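Local coordinates for AtGH3.15 acyl acid amido synthetase (Arabidopsis thaliana, PDB 6E1Q), which joins glutamine, and possibly cysteine, to the auxin precursor indole-3-butyric acid, and glutamine to the herbicide 2,4-DB, in an ATP-dependent adenylating reaction, at residues T42-G47 with G400-R405; S72-I77 with L107-T112; E150-T153 with L157-R160. All blocks are in the same frame, centred on the assembly; numbering follows the deposited sequence.

In the fold
Contacts 1 and 2 are buried, whereas contact 3 lies at the protein surface, and the chemistry follows that division. Contact 1 joins the N-terminal and central GH3 regions through aromatic and aliphatic packing, with one water bridge; contact 2 sets an isoleucine of helix 67-78 against strand 105-111 without any hydrogen bond between the two. Contact 3, a hairpin, relies on backbone hydrogen bonds and a salt bridge. Contacts 1 and 2 meet through the Glu43-Arg76 salt bridge and the Tyr44-Tyr73 ring pair. Contacts 2 and 3 share a four-stranded sheet, in which strand 91-97 separates 105-111 from 158-160; Leu107 and Val159 touch across it.

Contact 1 of 3, residues T42-G47 with G400-R405; sequences TEYLRG and GLYRYR
Tyr44 and Tyr402 bring their rings together almost parallel, planes 12° apart, yet slid so far past each other that they barely overlap: the centroids are 5.5 Å apart. The tight point is where CD2 of Tyr44 meets CD2 of Tyr402 at 3.4 Å. Leu45, one residue along the same helix, approaches the Tyr402 ring from the same side as Tyr44 but sits properly over its face. Its CD1 methyl lies 4.0 Å from the Tyr402 ring centroid and 18° off the normal, a CH-pi contact. With CG turned away from the backbone N (chi1 -170°), Tyr44 reaches out from the helix toward the loop.

The looser part is the hydroxyl end of Tyr44, where a water fills in for direct contact. Lying in the plane of the ring at its edge, this water accepts from Tyr44 OH at 2.6 Å and donates to Tyr402 O at 2.8 Å. Thr42 caps the helix, its OG1 taking the N-H of Leu45, and also bonds to Asn39 O, while Tyr402 OH is held by Ile86 O.

The contact thus packs the start of helix 43-49 against the loop leading into strand 404-416; helix 24-38 supplies Leu36 and Ile35 beside Leu45 and Tyr402, and Ile70 and Tyr73 of helix 67-78 cover Tyr44.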
ATOM      1  N   THR A  42      16.984  18.201  22.102  1.00 43.49           N
ATOM      2  CA  THR A  42      16.028  18.723  21.128  1.00 42.32           C
ATOM      3  C   THR A  42      14.956  19.538  21.844  1.00 45.43           C
ATOM      4  O   THR A  42      14.658  19.321  23.024  1.00 44.08           O
ATOM      5  CB  THR A  42      15.348  17.607  20.324  1.00 39.68           C
ATOM      6  OG1 THR A  42      14.574  16.770  21.200  1.00 40.28           O
ATOM      7  CG2 THR A  42      16.365  16.778  19.561  1.00 38.35           C
ATOM      8  N   GLU A  43      14.376  20.497  21.127  1.00 45.70           N
ATOM      9  CA  GLU A  43      13.302  21.277  21.732  1.00 49.15           C
ATOM     10  C   GLU A  43      12.152  20.373  22.145  1.00 37.82           C
ATOM     11  O   GLU A  43      11.605  20.514  23.238  1.00 38.86           O
ATOM     12  CB  GLU A  43      12.813  22.358  20.765  1.00 45.91           C
ATOM     13  CG  GLU A  43      11.533  23.013  21.228  1.00 50.11           C
ATOM     14  CD  GLU A  43      11.054  24.133  20.315  1.00 52.05           C
ATOM     15  OE1 GLU A  43      11.883  24.801  19.648  1.00 50.96           O
ATOM     16  OE2 GLU A  43       9.829  24.343  20.271  1.00 46.53           O
ATOM     17  N   TYR A  44      11.809  19.401  21.300  1.00 38.56           N
ATOM     18  CA  TYR A  44      10.663  18.541  21.587  1.00 44.07           C
ATOM     19  C   TYR A  44      10.884  17.708  22.848  1.00 43.70           C
ATOM     20  O   TYR A  44      10.048  17.701  23.759  1.00 43.57           O
ATOM     21  CB  TYR A  44      10.367  17.627  20.391  1.00 32.17           C
ATOM     22  CG  TYR A  44       9.048  16.905  20.565  1.00 44.11           C
ATOM     23  CD1 TYR A  44       7.865  17.500  20.155  1.00 39.83           C
ATOM     24  CD2 TYR A  44       8.978  15.656  21.190  1.00 35.36           C
ATOM     25  CE1 TYR A  44       6.655  16.879  20.332  1.00 45.14           C
ATOM     26  CE2 TYR A  44       7.760  15.023  21.368  1.00 41.03           C
ATOM     27  CZ  TYR A  44       6.601  15.643  20.928  1.00 45.84           C
ATOM     28  OH  TYR A  44       5.371  15.060  21.087  1.00 46.85           O
ATOM     29  N   LEU A  45      12.001  16.986  22.916  1.00 48.23           N
ATOM     30  CA  LEU A  45      12.176  16.031  24.009  1.00 53.45           C
ATOM     31  C   LEU A  45      12.478  16.736  25.323  1.00 58.41           C
ATOM     32  O   LEU A  45      11.971  16.337  26.379  1.00 63.69           O
ATOM     33  CB  LEU A  45      13.279  15.031  23.662  1.00 57.73           C
ATOM     34  CG  LEU A  45      13.099  13.616  24.197  1.00 58.64           C
ATOM     35  CD1 LEU A  45      11.692  13.119  23.882  1.00 52.19           C
ATOM     36  CD2 LEU A  45      14.163  12.704  23.599  1.00 58.92           C
ATOM     37  N   ARG A  46      13.296  17.791  25.277  1.00 61.50           N
ATOM     38  CA  ARG A  46      13.689  18.479  26.502  1.00 71.73           C
ATOM     39  C   ARG A  46      12.477  19.075  27.209  1.00 68.66           C
ATOM     40  O   ARG A  46      12.433  19.125  28.444  1.00 69.31           O
ATOM     41  CB  ARG A  46      14.730  19.561  26.185  1.00 81.29           C
ATOM     42  CG  ARG A  46      14.968  20.582  27.301  1.00 93.52           C
ATOM     43  CD  ARG A  46      14.634  22.005  26.854  1.00103.08           C
ATOM     44  NE  ARG A  46      15.445  22.423  25.712  1.00109.57           N
ATOM     45  CZ  ARG A  46      15.043  23.278  24.774  1.00109.54           C
ATOM     46  NH1 ARG A  46      13.828  23.806  24.826  1.00109.47           N
ATOM     47  NH2 ARG A  46      15.853  23.592  23.772  1.00106.95           N
ATOM     48  N   GLY A  47      11.474  19.506  26.442  1.00 58.54           N
ATOM     49  CA  GLY A  47      10.275  20.062  27.036  1.00 53.72           C
ATOM     50  C   GLY A  47       9.511  19.087  27.903  1.00 58.87           C
ATOM     51  O   GLY A  47       8.772  19.509  28.803  1.00 56.88           O
ATOM     52  N   GLY A 400      12.846  11.911  14.752  1.00 35.80           N
ATOM     53  CA  GLY A 400      12.125  12.970  15.436  1.00 32.82           C
ATOM     54  C   GLY A 400      10.668  12.717  15.762  1.00 38.00           C
ATOM     55  O   GLY A 400       9.942  13.679  16.030  1.00 38.89           O
ATOM     56  N   LEU A 401      10.209  11.467  15.772  1.00 33.00           N
ATOM     57  CA  LEU A 401       8.879  11.133  16.276  1.00 32.61           C
ATOM     58  C   LEU A 401       8.993  10.370  17.593  1.00 38.86           C
ATOM     59  O   LEU A 401       9.843   9.480  17.741  1.00 38.71           O
ATOM     60  CB  LEU A 401       8.099  10.307  15.256  1.00 36.81           C
ATOM     61  CG  LEU A 401       7.945  11.005  13.899  1.00 38.61           C
ATOM     62  CD1 LEU A 401       7.224  10.098  12.931  1.00 41.16           C
ATOM     63  CD2 LEU A 401       7.203  12.331  14.057  1.00 31.63           C
ATOM     64  N   TYR A 402       8.124  10.713  18.546  1.00 30.42           N
ATOM     65  CA  TYR A 402       8.164  10.157  19.890  1.00 33.78           C
ATOM     66  C   TYR A 402       6.752   9.742  20.269  1.00 36.68           C
ATOM     67  O   TYR A 402       5.851  10.586  20.305  1.00 35.85           O
ATOM     68  CB  TYR A 402       8.731  11.183  20.873  1.00 35.74           C
ATOM     69  CG  TYR A 402      10.079  11.687  20.430  1.00 37.18           C
ATOM     70  CD1 TYR A 402      11.237  10.984  20.749  1.00 34.88           C
ATOM     71  CD2 TYR A 402      10.198  12.844  19.664  1.00 34.37           C
ATOM     72  CE1 TYR A 402      12.476  11.430  20.340  1.00 34.27           C
ATOM     73  CE2 TYR A 402      11.440  13.308  19.249  1.00 34.48           C
ATOM     74  CZ  TYR A 402      12.573  12.588  19.592  1.00 38.90           C
ATOM     75  OH  TYR A 402      13.815  13.003  19.191  1.00 36.15           O
ATOM     76  N   ARG A 403       6.560   8.444  20.510  1.00 30.79           N
ATOM     77  CA  ARG A 403       5.265   7.876  20.901  1.00 36.73           C
ATOM     78  C   ARG A 403       4.156   8.354  19.974  1.00 36.97           C
ATOM     79  O   ARG A 403       3.158   8.949  20.390  1.00 33.50           O
ATOM     80  CB  ARG A 403       4.923   8.198  22.355  1.00 35.93           C
ATOM     81  CG  ARG A 403       6.087   7.986  23.296  1.00 40.92           C
ATOM     82  CD  ARG A 403       5.644   8.023  24.737  1.00 40.38           C
ATOM     83  NE  ARG A 403       5.023   6.767  25.144  1.00 45.82           N
ATOM     84  CZ  ARG A 403       4.284   6.623  26.238  1.00 51.81           C
ATOM     85  NH1 ARG A 403       4.061   7.665  27.034  1.00 51.64           N
ATOM     86  NH2 ARG A 403       3.768   5.441  26.535  1.00 58.41           N
ATOM     87  N   TYR A 404       4.352   8.064  18.696  1.00 37.32           N
ATOM     88  CA  TYR A 404       3.552   8.634  17.633  1.00 32.52           C
ATOM     89  C   TYR A 404       2.602   7.566  17.110  1.00 35.08           C
ATOM     90  O   TYR A 404       3.016   6.438  16.819  1.00 30.68           O
ATOM     91  CB  TYR A 404       4.473   9.168  16.530  1.00 32.62           C
ATOM     92  CG  TYR A 404       3.813   9.551  15.225  1.00 35.91           C
ATOM     93  CD1 TYR A 404       3.525   8.583  14.256  1.00 31.34           C
ATOM     94  CD2 TYR A 404       3.526  10.888  14.930  1.00 36.45           C
ATOM     95  CE1 TYR A 404       2.948   8.932  13.034  1.00 28.66           C
ATOM     96  CE2 TYR A 404       2.937  11.243  13.711  1.00 33.90           C
ATOM     97  CZ  TYR A 404       2.656  10.265  12.769  1.00 34.74           C
ATOM     98  OH  TYR A 404       2.087  10.597  11.553  1.00 34.59           O
ATOM     99  N   ARG A 405       1.337   7.923  17.000  1.00 32.75           N
ATOM    100  CA  ARG A 405       0.311   6.980  16.601  1.00 34.57           C
ATOM    101  C   ARG A 405       0.305   6.842  15.088  1.00 38.46           C
ATOM    102  O   ARG A 405       0.154   7.827  14.361  1.00 37.39           O
ATOM    103  CB  ARG A 405      -1.048   7.434  17.123  1.00 35.40           C
ATOM    104  CG  ARG A 405      -1.207   7.167  18.612  1.00 39.02           C
ATOM    105  CD  ARG A 405      -2.445   7.862  19.150  1.00 39.84           C
ATOM    106  NE  ARG A 405      -3.652   7.252  18.610  1.00 37.65           N
ATOM    107  CZ  ARG A 405      -4.868   7.760  18.760  1.00 51.42           C
ATOM    108  NH1 ARG A 405      -5.032   8.888  19.441  1.00 54.12           N
ATOM    109  NH2 ARG A 405      -5.915   7.137  18.232  1.00 55.74           N
TER
HETATM  110  O   HOH W   1       5.346  12.664  22.078  1.00 36.03           O

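Contact 2 of 3, residues S72-I77 with L107-T112; sequences SYIDRI and LIPLTT
The carbonyl oxygen of Leu107 is the polar atom on which two branches of Ile74 converge, CD1 at 3.2 Å and CG2 at 3.4 Å. Both are contacts of methyl carbons with an oxygen, close packing and not hydrogen bonds. The motif is a helix laid against a beta hairpin: helix 67-78 packs on strand 105-111, the partner of antiparallel strand 91-97, and the turn between the strands begins near the ATP-binding residues Ser97 and Ser98 of this adenylating enzyme.

Ile74 does nearly all the work for the helix. Its CG1 lies beside the backbone N, opposite the carbonyl carbon (chi1 -59°), and an extended second torsion of 171° carries CD1 outward to the strand. CG2, on the other branch, faces the stem of Leu107, its nearest approach there being 4.3 Å to Leu107 CB. The isoleucine and proline side chains meet at about a right angle, with the long branch of Ile74 laid along the CD-CG side of the ring.

Tyr67, from an earlier turn of the helix, supports the same patch: it touches Ile74 and Ile108 and hydrogen-bonds to Leu107 N through its hydroxyl. Along that side of the proline, Pro109 CD lies 3.8 Å from Ile74 CD1 and 4.0 Å from Ile74 CG1.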
ATOM      1  N   SER A  72       3.099  21.203  13.772  1.00 31.65           N
ATOM      2  CA  SER A  72       3.719  22.524  13.847  1.00 31.94           C
ATOM      3  C   SER A  72       5.244  22.438  13.842  1.00 34.43           C
ATOM      4  O   SER A  72       5.911  23.282  13.231  1.00 31.15           O
ATOM      5  CB  SER A  72       3.229  23.261  15.091  1.00 36.90           C
ATOM      6  OG  SER A  72       3.691  22.611  16.264  1.00 42.61           O
ATOM      7  N   TYR A  73       5.817  21.440  14.535  1.00 28.86           N
ATOM      8  CA  TYR A  73       7.263  21.237  14.482  1.00 31.67           C
ATOM      9  C   TYR A  73       7.728  20.997  13.048  1.00 31.36           C
ATOM     10  O   TYR A  73       8.732  21.563  12.600  1.00 33.58           O
ATOM     11  CB  TYR A  73       7.674  20.067  15.399  1.00 27.23           C
ATOM     12  CG  TYR A  73       7.351  20.342  16.842  1.00 31.67           C
ATOM     13  CD1 TYR A  73       8.243  21.028  17.656  1.00 36.31           C
ATOM     14  CD2 TYR A  73       6.117  19.978  17.377  1.00 35.06           C
ATOM     15  CE1 TYR A  73       7.930  21.322  18.991  1.00 36.89           C
ATOM     16  CE2 TYR A  73       5.794  20.257  18.705  1.00 31.09           C
ATOM     17  CZ  TYR A  73       6.708  20.923  19.509  1.00 37.91           C
ATOM     18  OH  TYR A  73       6.388  21.204  20.825  1.00 45.50           O
ATOM     19  N   ILE A  74       7.012  20.151  12.312  1.00 34.41           N
ATOM     20  CA  ILE A  74       7.401  19.859  10.934  1.00 33.15           C
ATOM     21  C   ILE A  74       7.295  21.112  10.070  1.00 31.99           C
ATOM     22  O   ILE A  74       8.176  21.392   9.245  1.00 31.80           O
ATOM     23  CB  ILE A  74       6.547  18.703  10.381  1.00 28.26           C
ATOM     24  CG1 ILE A  74       6.742  17.466  11.262  1.00 33.86           C
ATOM     25  CG2 ILE A  74       6.953  18.367   8.928  1.00 27.81           C
ATOM     26  CD1 ILE A  74       5.784  16.332  10.939  1.00 41.01           C
ATOM     27  N   ASP A  75       6.220  21.892  10.251  1.00 32.24           N
ATOM     28  CA  ASP A  75       6.069  23.124   9.484  1.00 37.62           C
ATOM     29  C   ASP A  75       7.186  24.111   9.815  1.00 38.05           C
ATOM     30  O   ASP A  75       7.711  24.789   8.923  1.00 31.66           O
ATOM     31  CB  ASP A  75       4.692  23.757   9.749  1.00 36.79           C
ATOM     32  CG  ASP A  75       3.538  23.004   9.063  1.00 42.33           C
ATOM     33  OD1 ASP A  75       3.755  22.318   8.035  1.00 43.57           O
ATOM     34  OD2 ASP A  75       2.394  23.112   9.555  1.00 47.74           O
ATOM     35  N   ARG A  76       7.572  24.208  11.091  1.00 29.75           N
ATOM     36  CA  ARG A  76       8.640  25.146  11.435  1.00 29.50           C
ATOM     37  C   ARG A  76       9.967  24.718  10.827  1.00 31.50           C
ATOM     38  O   ARG A  76      10.742  25.570  10.368  1.00 29.33           O
ATOM     39  CB  ARG A  76       8.763  25.334  12.957  1.00 34.67           C
ATOM     40  CG  ARG A  76       7.460  25.849  13.599  1.00 35.40           C
ATOM     41  CD  ARG A  76       7.448  25.890  15.131  1.00 36.68           C
ATOM     42  NE  ARG A  76       8.706  26.289  15.745  1.00 34.49           N
ATOM     43  CZ  ARG A  76       9.131  25.860  16.926  1.00 36.09           C
ATOM     44  NH1 ARG A  76       8.422  24.964  17.611  1.00 39.52           N
ATOM     45  NH2 ARG A  76      10.280  26.299  17.410  1.00 35.03           N
ATOM     46  N   ILE A  77      10.249  23.410  10.798  1.00 26.78           N
ATOM     47  CA  ILE A  77      11.482  22.984  10.142  1.00 31.61           C
ATOM     48  C   ILE A  77      11.404  23.275   8.651  1.00 32.66           C
ATOM     49  O   ILE A  77      12.372  23.757   8.036  1.00 32.63           O
ATOM     50  CB  ILE A  77      11.751  21.492  10.416  1.00 30.62           C
ATOM     51  CG1 ILE A  77      12.178  21.273  11.869  1.00 31.14           C
ATOM     52  CG2 ILE A  77      12.788  20.946   9.433  1.00 31.60           C
ATOM     53  CD1 ILE A  77      11.871  19.856  12.408  1.00 31.06           C
ATOM     54  N   LEU A 107       3.605  15.235   5.841  1.00 32.04           N
ATOM     55  CA  LEU A 107       5.020  15.423   5.551  1.00 28.20           C
ATOM     56  C   LEU A 107       5.810  14.892   6.741  1.00 27.56           C
ATOM     57  O   LEU A 107       5.650  15.377   7.863  1.00 33.83           O
ATOM     58  CB  LEU A 107       5.338  16.899   5.279  1.00 30.33           C
ATOM     59  CG  LEU A 107       4.619  17.566   4.097  1.00 34.65           C
ATOM     60  CD1 LEU A 107       5.165  18.965   3.874  1.00 35.53           C
ATOM     61  CD2 LEU A 107       4.752  16.732   2.810  1.00 33.46           C
ATOM     62  N   ILE A 108       6.629  13.877   6.506  1.00 26.28           N
ATOM     63  CA  ILE A 108       7.294  13.155   7.582  1.00 31.72           C
ATOM     64  C   ILE A 108       8.808  13.338   7.463  1.00 31.16           C
ATOM     65  O   ILE A 108       9.399  12.989   6.434  1.00 29.22           O
ATOM     66  CB  ILE A 108       6.920  11.665   7.566  1.00 31.81           C
ATOM     67  CG1 ILE A 108       5.410  11.488   7.813  1.00 30.54           C
ATOM     68  CG2 ILE A 108       7.714  10.910   8.619  1.00 33.43           C
ATOM     69  CD1 ILE A 108       4.949  11.985   9.169  1.00 30.92           C
ATOM     70  N   PRO A 109       9.478  13.862   8.488  1.00 31.72           N
ATOM     71  CA  PRO A 109      10.944  13.990   8.433  1.00 36.85           C
ATOM     72  C   PRO A 109      11.627  12.638   8.307  1.00 32.92           C
ATOM     73  O   PRO A 109      11.168  11.641   8.868  1.00 33.66           O
ATOM     74  CB  PRO A 109      11.296  14.662   9.765  1.00 31.15           C
ATOM     75  CG  PRO A 109      10.020  15.325  10.209  1.00 40.37           C
ATOM     76  CD  PRO A 109       8.906  14.443   9.712  1.00 36.13           C
ATOM     77  N   LEU A 110      12.740  12.622   7.558  1.00 31.92           N
ATOM     78  CA  LEU A 110      13.613  11.460   7.439  1.00 33.73           C
ATOM     79  C   LEU A 110      15.059  11.925   7.544  1.00 39.38           C
ATOM     80  O   LEU A 110      15.475  12.829   6.815  1.00 31.04           O
ATOM     81  CB  LEU A 110      13.386  10.729   6.109  1.00 34.39           C
ATOM     82  CG  LEU A 110      14.227   9.474   5.853  1.00 42.90           C
ATOM     83  CD1 LEU A 110      13.889   8.383   6.860  1.00 38.56           C
ATOM     84  CD2 LEU A 110      14.046   8.958   4.421  1.00 40.98           C
ATOM     85  N   THR A 111      15.816  11.330   8.461  1.00 39.04           N
ATOM     86  CA  THR A 111      17.254  11.555   8.514  1.00 38.68           C
ATOM     87  C   THR A 111      17.989  10.548   7.617  1.00 38.77           C
ATOM     88  O   THR A 111      17.474   9.472   7.280  1.00 33.75           O
ATOM     89  CB  THR A 111      17.778  11.455   9.950  1.00 39.77           C
ATOM     90  OG1 THR A 111      17.586  10.124  10.441  1.00 36.47           O
ATOM     91  CG2 THR A 111      17.036  12.415  10.861  1.00 34.46           C
ATOM     92  N   THR A 112      19.210  10.925   7.229  1.00 35.21           N
ATOM     93  CA  THR A 112      20.029  10.087   6.354  1.00 44.05           C
ATOM     94  C   THR A 112      20.364   8.750   7.017  1.00 41.03           C
ATOM     95  O   THR A 112      20.333   7.695   6.366  1.00 42.99           O
ATOM     96  CB  THR A 112      21.305  10.848   5.969  1.00 50.27           C
ATOM     97  OG1 THR A 112      20.987  11.860   5.005  1.00 52.20           O
ATOM     98  CG2 THR A 112      22.357   9.911   5.376  1.00 47.24           C
TER

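Contact 3 of 3, residues E150-T153 with L157-R160; sequences ESKT and LMVR
Glu150 and Arg160 lie side by side across a beta hairpin, their side chains pointing the same way. The carboxylate approaches the edge of the guanidinium, with the two planes turned 41° apart, and OE1 of Glu150 stands 3.6 Å from NE of Arg160, a rather long salt bridge. Met158 fits against both groups. Its CG, set anti to the carbonyl carbon (chi1 -77°), lies over one face of the Arg160 guanidinium, toward the rim, and the bends at chi2 and chi3 bring CE to 3.5 Å from each carboxylate oxygen of Glu150, so a thioether chain packs against both charges.

The hairpin itself pairs strand 151-152 with 158-160. Lys152 and Met158 form a non-hydrogen-bonded antiparallel pair whose side chains share one face, and the Lys152 chain slants across the methionine before its end leads away. Ser151 and Val159, with side chains on the other face, form the hydrogen-bonded pair: Val159 N donates to Ser151 O at 3.0 Å, and Ser151 OG rests against Val159 CB. Strand 91-97 continues the sheet beyond 158-160 through backbone bonds of Leu94 and Thr96.

Toward the turn, Thr153 and Leu157 run alongside each other. Thr153 N gives a fairly straight bond (160°) to Leu157 O, lying in the plane of that carbonyl. Thr153 OG1 is gripped repeatedly: besides a bond to Ala78 O and weak ones to Asn155 N and Gly156 N, it accepts from Leu157 N at 3.1 Å.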
ATOM      1  N   GLU A 150       7.364  16.506  -7.805  1.00 41.22           N
ATOM      2  CA  GLU A 150       7.970  16.637  -6.492  1.00 54.42           C
ATOM      3  C   GLU A 150       7.992  18.126  -6.165  1.00 53.94           C
ATOM      4  O   GLU A 150       7.634  18.963  -6.996  1.00 46.56           O
ATOM      5  CB  GLU A 150       9.375  16.021  -6.458  1.00 56.06           C
ATOM      6  CG  GLU A 150      10.240  16.431  -7.641  1.00 75.81           C
ATOM      7  CD  GLU A 150      11.715  16.092  -7.458  1.00 86.80           C
ATOM      8  OE1 GLU A 150      12.025  15.154  -6.689  1.00 86.98           O
ATOM      9  OE2 GLU A 150      12.564  16.763  -8.092  1.00 86.96           O
ATOM     10  N   SER A 151       8.408  18.462  -4.947  1.00 38.49           N
ATOM     11  CA  SER A 151       8.433  19.863  -4.547  1.00 40.88           C
ATOM     12  C   SER A 151       9.552  20.065  -3.534  1.00 41.04           C
ATOM     13  O   SER A 151      10.293  19.133  -3.201  1.00 31.49           O
ATOM     14  CB  SER A 151       7.063  20.287  -3.998  1.00 35.37           C
ATOM     15  OG  SER A 151       6.611  19.392  -2.985  1.00 39.81           O
ATOM     16  N   LYS A 152       9.688  21.299  -3.056  1.00 35.43           N
ATOM     17  CA  LYS A 152      10.581  21.569  -1.936  1.00 46.59           C
ATOM     18  C   LYS A 152       9.956  22.607  -1.011  1.00 37.88           C
ATOM     19  O   LYS A 152       9.127  23.417  -1.429  1.00 38.12           O
ATOM     20  CB  LYS A 152      11.996  22.020  -2.373  1.00 48.68           C
ATOM     21  CG  LYS A 152      12.105  22.992  -3.511  1.00 56.10           C
ATOM     22  CD  LYS A 152      13.568  23.086  -3.945  1.00 58.81           C
ATOM     23  CE  LYS A 152      13.977  24.512  -4.311  1.00 72.23           C
ATOM     24  NZ  LYS A 152      13.560  24.931  -5.684  1.00 77.81           N
ATOM     25  N   THR A 153      10.356  22.557   0.257  1.00 35.62           N
ATOM     26  CA  THR A 153       9.868  23.497   1.258  1.00 38.36           C
ATOM     27  C   THR A 153      10.424  24.899   1.006  1.00 38.60           C
ATOM     28  O   THR A 153      11.266  25.128   0.128  1.00 44.03           O
ATOM     29  CB  THR A 153      10.254  23.028   2.660  1.00 39.89           C
ATOM     30  OG1 THR A 153      11.656  23.274   2.881  1.00 40.50           O
ATOM     31  CG2 THR A 153       9.939  21.564   2.842  1.00 38.28           C
ATOM     32  N   LEU A 157      14.260  22.202   1.588  1.00 39.35           N
ATOM     33  CA  LEU A 157      14.253  20.764   1.815  1.00 36.77           C
ATOM     34  C   LEU A 157      13.467  20.067   0.713  1.00 41.45           C
ATOM     35  O   LEU A 157      12.354  20.485   0.391  1.00 34.04           O
ATOM     36  CB  LEU A 157      13.610  20.449   3.168  1.00 35.89           C
ATOM     37  CG  LEU A 157      14.467  19.872   4.287  1.00 52.01           C
ATOM     38  CD1 LEU A 157      13.595  19.567   5.520  1.00 52.19           C
ATOM     39  CD2 LEU A 157      15.214  18.649   3.814  1.00 50.76           C
ATOM     40  N   MET A 158      14.017  18.982   0.166  1.00 36.68           N
ATOM     41  CA  MET A 158      13.295  18.236  -0.854  1.00 34.38           C
ATOM     42  C   MET A 158      12.149  17.457  -0.221  1.00 35.48           C
ATOM     43  O   MET A 158      12.214  17.018   0.929  1.00 34.54           O
ATOM     44  CB  MET A 158      14.214  17.269  -1.610  1.00 36.74           C
ATOM     45  CG  MET A 158      15.123  17.911  -2.666  1.00 47.36           C
ATOM     46  SD  MET A 158      14.318  19.024  -3.865  1.00 67.31           S
ATOM     47  CE  MET A 158      13.373  17.850  -4.849  1.00 71.50           C
ATOM     48  N   VAL A 159      11.091  17.290  -0.995  1.00 34.83           N
ATOM     49  CA  VAL A 159       9.895  16.575  -0.581  1.00 34.42           C
ATOM     50  C   VAL A 159       9.689  15.417  -1.553  1.00 30.98           C
ATOM     51  O   VAL A 159       9.484  15.643  -2.745  1.00 35.41           O
ATOM     52  CB  VAL A 159       8.680  17.509  -0.574  1.00 35.68           C
ATOM     53  CG1 VAL A 159       7.517  16.769  -0.138  1.00 32.83           C
ATOM     54  CG2 VAL A 159       8.916  18.677   0.366  1.00 38.63           C
ATOM     55  N   ARG A 160       9.725  14.188  -1.055  1.00 30.64           N
ATOM     56  CA  ARG A 160       9.706  13.023  -1.939  1.00 37.11           C
ATOM     57  C   ARG A 160       8.932  11.898  -1.285  1.00 32.77           C
ATOM     58  O   ARG A 160       8.644  11.935  -0.087  1.00 34.39           O
ATOM     59  CB  ARG A 160      11.114  12.505  -2.255  1.00 41.41           C
ATOM     60  CG  ARG A 160      11.966  13.431  -3.075  1.00 54.01           C
ATOM     61  CD  ARG A 160      13.319  12.807  -3.315  1.00 59.34           C
ATOM     62  NE  ARG A 160      14.094  13.625  -4.231  1.00 66.95           N
ATOM     63  CZ  ARG A 160      15.259  14.171  -3.915  1.00 72.68           C
ATOM     64  NH1 ARG A 160      15.774  13.969  -2.708  1.00 67.00           N
ATOM     65  NH2 ARG A 160      15.906  14.914  -4.802  1.00 83.62           N
TER